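Local coordinates for protein pectinesterase (Sitophilus oryzae, PDB 4PMH) that hydrolyses the methyl esters of pectin's galacturonosyl units, releasing methanol, and probably serves the weevil in digesting plant cell walls, at residues I161-K171 with H191-Q199. Residues are numbered along the deposited sequence; the frame is centred on the assembly and turned at random.
Sequences IVNLSIENSAK and HNARLLGHQ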
ATOM      1  N   ILE A 161      -8.828   9.141   2.959  1.00 12.16           N
ATOM      2  CA  ILE A 161      -7.687   9.998   2.646  1.00 12.53           C
ATOM      3  C   ILE A 161      -7.889  10.458   1.213  1.00 12.74           C
ATOM      4  O   ILE A 161      -8.019   9.626   0.319  1.00 12.54           O
ATOM      5  CB  ILE A 161      -6.337   9.239   2.764  1.00 13.21           C
ATOM      6  CG1 ILE A 161      -6.101   8.733   4.180  1.00 13.59           C
ATOM      7  CG2 ILE A 161      -5.195  10.161   2.373  1.00 13.57           C
ATOM      8  CD1 ILE A 161      -4.872   7.826   4.302  1.00 14.54           C
ATOM      9  N   VAL A 162      -7.930  11.767   0.991  1.00 12.42           N
ATOM     10  CA  VAL A 162      -8.426  12.307  -0.277  1.00 12.25           C
ATOM     11  C   VAL A 162      -7.584  13.485  -0.728  1.00 12.11           C
ATOM     12  O   VAL A 162      -7.212  14.318   0.093  1.00 11.70           O
ATOM     13  CB  VAL A 162      -9.874  12.801  -0.106  1.00 12.56           C
ATOM     14  CG1 VAL A 162     -10.464  13.273  -1.432  1.00 12.94           C
ATOM     15  CG2 VAL A 162     -10.718  11.719   0.534  1.00 13.05           C
ATOM     16  N   ASN A 163      -7.298  13.555  -2.028  1.00 12.23           N
ATOM     17  CA  ASN A 163      -6.722  14.755  -2.634  1.00 12.40           C
ATOM     18  C   ASN A 163      -5.453  15.268  -1.924  1.00 12.16           C
ATOM     19  O   ASN A 163      -5.339  16.423  -1.570  1.00 12.01           O
ATOM     20  CB  ASN A 163      -7.785  15.867  -2.703  1.00 13.54           C
ATOM     21  CG  ASN A 163      -7.370  17.022  -3.608  1.00 14.74           C
ATOM     22  OD1 ASN A 163      -6.704  16.815  -4.615  1.00 17.23           O
ATOM     23  ND2 ASN A 163      -7.773  18.230  -3.258  1.00 16.02           N
ATOM     24  N   LEU A 164      -4.470  14.414  -1.748  1.00 11.67           N
ATOM     25  CA  LEU A 164      -3.247  14.876  -1.143  1.00 12.08           C
ATOM     26  C   LEU A 164      -2.128  13.907  -1.480  1.00 11.77           C
ATOM     27  O   LEU A 164      -2.365  12.816  -2.019  1.00 11.78           O
ATOM     28  CB  LEU A 164      -3.432  15.046   0.380  1.00 12.65           C
ATOM     29  CG  LEU A 164      -3.939  13.851   1.189  1.00 13.33           C
ATOM     30  CD1 LEU A 164      -2.834  12.817   1.387  1.00 13.74           C
ATOM     31  CD2 LEU A 164      -4.486  14.294   2.538  1.00 14.06           C
ATOM     32  N   SER A 165      -0.913  14.331  -1.182  1.00 12.03           N
ATOM     33  CA  SER A 165       0.281  13.569  -1.503  1.00 12.19           C
ATOM     34  C   SER A 165       1.007  13.188  -0.215  1.00 11.96           C
ATOM     35  O   SER A 165       1.237  14.036   0.660  1.00 12.05           O
ATOM     36  CB  SER A 165       1.209  14.415  -2.382  1.00 12.43           C
ATOM     37  OG  SER A 165       0.624  14.766  -3.634  1.00 12.13           O
ATOM     38  N   ILE A 166       1.412  11.930  -0.117  1.00 11.70           N
ATOM     39  CA  ILE A 166       2.188  11.462   1.009  1.00 11.77           C
ATOM     40  C   ILE A 166       3.479  10.885   0.476  1.00 12.13           C
ATOM     41  O   ILE A 166       3.462  10.041  -0.417  1.00 11.76           O
ATOM     42  CB  ILE A 166       1.461  10.356   1.831  1.00 11.39           C
ATOM     43  CG1 ILE A 166       0.050  10.802   2.256  1.00 11.52           C
ATOM     44  CG2 ILE A 166       2.267   9.997   3.058  1.00 11.08           C
ATOM     45  CD1 ILE A 166      -0.858   9.675   2.695  1.00 11.53           C
ATOM     46  N   GLU A 167       4.594  11.312   1.050  1.00 12.61           N
ATOM     47  CA  GLU A 167       5.887  10.908   0.556  1.00 13.47           C
ATOM     48  C   GLU A 167       6.836  10.556   1.677  1.00 13.02           C
ATOM     49  O   GLU A 167       6.950  11.285   2.656  1.00 13.02           O
ATOM     50  CB  GLU A 167       6.511  12.051  -0.265  1.00 14.00           C
ATOM     51  CG  GLU A 167       7.962  11.797  -0.642  1.00 14.84           C
ATOM     52  CD  GLU A 167       8.486  12.863  -1.564  1.00 15.73           C
ATOM     53  OE1 GLU A 167       8.347  14.050  -1.209  1.00 15.69           O
ATOM     54  OE2 GLU A 167       9.009  12.502  -2.641  1.00 17.35           O
ATOM     55  N   ASN A 168       7.546   9.447   1.503  1.00 13.59           N
ATOM     56  CA  ASN A 168       8.761   9.203   2.275  1.00 13.65           C
ATOM     57  C   ASN A 168       9.924   9.160   1.271  1.00 14.42           C
ATOM     58  O   ASN A 168      10.053   8.235   0.470  1.00 13.78           O
ATOM     59  CB  ASN A 168       8.634   7.930   3.105  1.00 13.51           C
ATOM     60  CG  ASN A 168       9.723   7.803   4.163  1.00 12.89           C
ATOM     61  OD1 ASN A 168      10.835   8.335   4.010  1.00 12.13           O
ATOM     62  ND2 ASN A 168       9.402   7.107   5.254  1.00 12.34           N
ATOM     63  N   SER A 169      10.751  10.192   1.317  1.00 15.95           N
ATOM     64  CA  SER A 169      11.677  10.503   0.235  1.00 17.86           C
ATOM     65  C   SER A 169      13.021   9.806   0.408  1.00 20.05           C
ATOM     66  O   SER A 169      13.936  10.044  -0.360  1.00 22.81           O
ATOM     67  CB  SER A 169      11.880  12.014   0.118  1.00 18.34           C
ATOM     68  OG  SER A 169      12.444  12.584   1.295  1.00 18.75           O
ATOM     69  N   ALA A 170      13.134   8.932   1.394  1.00 20.79           N
ATOM     70  CA  ALA A 170      14.395   8.225   1.632  1.00 22.74           C
ATOM     71  C   ALA A 170      14.803   7.382   0.427  1.00 25.14           C
ATOM     72  O   ALA A 170      14.072   6.471   0.019  1.00 25.57           O
ATOM     73  CB  ALA A 170      14.302   7.349   2.864  1.00 21.60           C
ATOM     74  N   LYS A 171      15.966   7.716  -0.123  1.00 26.54           N
ATOM     75  CA  LYS A 171      16.625   6.943  -1.169  1.00 30.28           C
ATOM     76  C   LYS A 171      18.166   6.955  -0.932  1.00 28.63           C
ATOM     77  O   LYS A 171      18.957   6.934  -1.871  1.00 28.29           O
ATOM     78  CB  LYS A 171      16.265   7.510  -2.552  1.00 32.75           C
ATOM     79  CG  LYS A 171      16.398   9.025  -2.664  1.00 35.31           C
ATOM     80  CD  LYS A 171      16.028   9.544  -4.051  1.00 38.22           C
ATOM     81  CE  LYS A 171      17.243   9.716  -4.954  1.00 41.53           C
ATOM     82  NZ  LYS A 171      16.905  10.450  -6.212  1.00 44.19           N
ATOM     83  N   HIS A 191      -8.537   8.123  -2.043  1.00 13.86           N
ATOM     84  CA  HIS A 191      -9.132   8.587  -3.288  1.00 14.57           C
ATOM     85  C   HIS A 191      -8.423   9.823  -3.808  1.00 14.83           C
ATOM     86  O   HIS A 191      -8.270  10.800  -3.079  1.00 13.02           O
ATOM     87  CB  HIS A 191     -10.612   8.857  -3.079  1.00 15.81           C
ATOM     88  CG  HIS A 191     -11.318   9.393  -4.285  1.00 17.51           C
ATOM     89  ND1 HIS A 191     -11.389   8.704  -5.477  1.00 18.89           N
ATOM     90  CD2 HIS A 191     -12.041  10.524  -4.464  1.00 18.44           C
ATOM     91  CE1 HIS A 191     -12.092   9.406  -6.349  1.00 19.39           C
ATOM     92  NE2 HIS A 191     -12.504  10.513  -5.759  1.00 19.26           N
ATOM     93  N   ASN A 192      -7.987   9.780  -5.065  1.00 14.27           N
ATOM     94  CA  ASN A 192      -7.361  10.935  -5.690  1.00 15.25           C
ATOM     95  C   ASN A 192      -6.104  11.377  -4.932  1.00 14.60           C
ATOM     96  O   ASN A 192      -5.929  12.536  -4.617  1.00 14.36           O
ATOM     97  CB  ASN A 192      -8.364  12.092  -5.823  1.00 16.89           C
ATOM     98  CG  ASN A 192      -7.858  13.207  -6.733  1.00 20.08           C
ATOM     99  OD1 ASN A 192      -7.189  12.960  -7.749  1.00 22.31           O
ATOM    100  ND2 ASN A 192      -8.164  14.449  -6.364  1.00 21.30           N
ATOM    101  N   ALA A 193      -5.226  10.431  -4.655  1.00 14.35           N
ATOM    102  CA  ALA A 193      -4.042  10.698  -3.869  1.00 13.66           C
ATOM    103  C   ALA A 193      -2.810  10.298  -4.631  1.00 13.88           C
ATOM    104  O   ALA A 193      -2.889   9.640  -5.686  1.00 13.24           O
ATOM    105  CB  ALA A 193      -4.121   9.939  -2.542  1.00 14.03           C
ATOM    106  N   ARG A 194      -1.665  10.715  -4.100  1.00 13.30           N
ATOM    107  CA  ARG A 194      -0.371  10.412  -4.675  1.00 14.12           C
ATOM    108  C   ARG A 194       0.503   9.880  -3.524  1.00 13.18           C
ATOM    109  O   ARG A 194       0.656  10.551  -2.504  1.00 12.34           O
ATOM    110  CB  ARG A 194       0.242  11.694  -5.293  1.00 15.63           C
ATOM    111  CG  ARG A 194      -0.586  12.368  -6.400  1.00 17.06           C
ATOM    112  CD  ARG A 194       0.005  13.690  -6.914  1.00 18.06           C
ATOM    113  NE  ARG A 194       1.385  13.552  -7.394  1.00 19.76           N
ATOM    114  CZ  ARG A 194       2.486  14.061  -6.817  1.00 22.29           C
ATOM    115  NH1 ARG A 194       2.441  14.805  -5.710  1.00 22.81           N
ATOM    116  NH2 ARG A 194       3.678  13.824  -7.368  1.00 24.32           N
ATOM    117  N   LEU A 195       1.041   8.679  -3.680  1.00 13.08           N
ATOM    118  CA  LEU A 195       1.800   8.007  -2.647  1.00 13.04           C
ATOM    119  C   LEU A 195       3.203   7.751  -3.214  1.00 13.27           C
ATOM    120  O   LEU A 195       3.340   7.045  -4.210  1.00 13.43           O
ATOM    121  CB  LEU A 195       1.073   6.705  -2.224  1.00 13.16           C
ATOM    122  CG  LEU A 195      -0.411   6.859  -1.839  1.00 13.34           C
ATOM    123  CD1 LEU A 195      -1.059   5.499  -1.654  1.00 13.14           C
ATOM    124  CD2 LEU A 195      -0.553   7.698  -0.575  1.00 13.74           C
ATOM    125  N   LEU A 196       4.233   8.368  -2.611  1.00 12.89           N
ATOM    126  CA  LEU A 196       5.543   8.482  -3.239  1.00 12.99           C
ATOM    127  C   LEU A 196       6.662   7.924  -2.361  1.00 13.09           C
ATOM    128  O   LEU A 196       6.782   8.255  -1.198  1.00 11.94           O
ATOM    129  CB  LEU A 196       5.875   9.946  -3.559  1.00 13.89           C
ATOM    130  CG  LEU A 196       4.783  10.873  -4.123  1.00 14.50           C
ATOM    131  CD1 LEU A 196       5.284  12.310  -4.197  1.00 15.38           C
ATOM    132  CD2 LEU A 196       4.274  10.410  -5.475  1.00 14.97           C
ATOM    133  N   GLY A 197       7.488   7.089  -2.941  1.00 13.38           N
ATOM    134  CA  GLY A 197       8.575   6.523  -2.202  1.00 14.02           C
ATOM    135  C   GLY A 197       9.439   5.734  -3.134  1.00 14.71           C
ATOM    136  O   GLY A 197       9.427   5.954  -4.346  1.00 14.67           O
ATOM    137  N   HIS A 198      10.196   4.816  -2.555  1.00 15.17           N
ATOM    138  CA  HIS A 198      11.031   3.939  -3.343  1.00 16.08           C
ATOM    139  C   HIS A 198      10.786   2.511  -2.920  1.00 15.58           C
ATOM    140  O   HIS A 198      10.003   1.812  -3.578  1.00 13.88           O
ATOM    141  CB  HIS A 198      12.477   4.375  -3.254  1.00 17.43           C
ATOM    142  CG  HIS A 198      12.763   5.551  -4.117  1.00 19.03           C
ATOM    143  ND1 HIS A 198      12.642   6.846  -3.667  1.00 20.75           N
ATOM    144  CD2 HIS A 198      13.083   5.633  -5.427  1.00 20.60           C
ATOM    145  CE1 HIS A 198      12.890   7.678  -4.661  1.00 21.30           C
ATOM    146  NE2 HIS A 198      13.164   6.966  -5.738  1.00 21.72           N
ATOM    147  N   GLN A 199      11.407   2.079  -1.825  1.00 16.44           N
ATOM    148  CA  GLN A 199      11.176   0.741  -1.286  1.00 16.56           C
ATOM    149  C   GLN A 199      10.129   0.815  -0.179  1.00 16.45           C
ATOM    150  O   GLN A 199      10.289   1.591   0.744  1.00 14.80           O
ATOM    151  CB  GLN A 199      12.487   0.173  -0.741  1.00 18.70           C
ATOM    152  CG  GLN A 199      12.429  -1.279  -0.327  1.00 20.63           C
ATOM    153  CD  GLN A 199      13.817  -1.887  -0.080  1.00 23.07           C
ATOM    154  OE1 GLN A 199      14.855  -1.277  -0.382  1.00 27.57           O
ATOM    155  NE2 GLN A 199      13.838  -3.084   0.468  1.00 24.19           N
TER
HETATM  156  O   HOH W   1      -8.154  17.266  -6.992  1.00 36.24           O
HETATM  157  O   HOH W   2      10.518   4.916   0.092  1.00 17.25           O
HETATM  158  O   HOH W   3      11.889   7.456  -1.214  1.00 25.85           O
HETATM  159  O   HOH W   4      13.114   3.700   0.074  1.00 18.49           O
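The hydroxyl OG of S165 is gripped twice: R194 NH1 donates to it at 2.8 Å, and P98 O is its second hydrogen-bond partner. S165 and R194 are paired on neighbouring rungs of the right-handed parallel beta-helix of pectin methylesterases, where strands 165-168 and 194-196 run 4° from parallel. A bend at chi3 (56°) folds the R194 chain back over OG, and L196 CD2 lies over one guanidinium face, offset toward its rim. The ladder bonds of I166 support the in-register stacking: its N donates to R194 O at 2.9 Å and its O accepts from L196 N. On the other sheet face, I166 CD1 meets L195 CD2 at 3.8 Å, both against L181 in the interior. At the turn between sheets, N163 and N192, both with positive phi, lie side by side, pointing the same way, their amide planes 4° apart; water 1 bridges N163 OD1 and N192 ND2, while N163 ND2 bonds G93 O and G95 O. Toward Q199, by similarity the transition-state stabiliser, H198 NE2 and K171 NZ share the D246 carboxylate. K171 CB makes a CH-pi contact over the H198 ring, 4.1 Å from its centroid, and water 3 lies in the ring plane, 2.6 Å from H198 ND1.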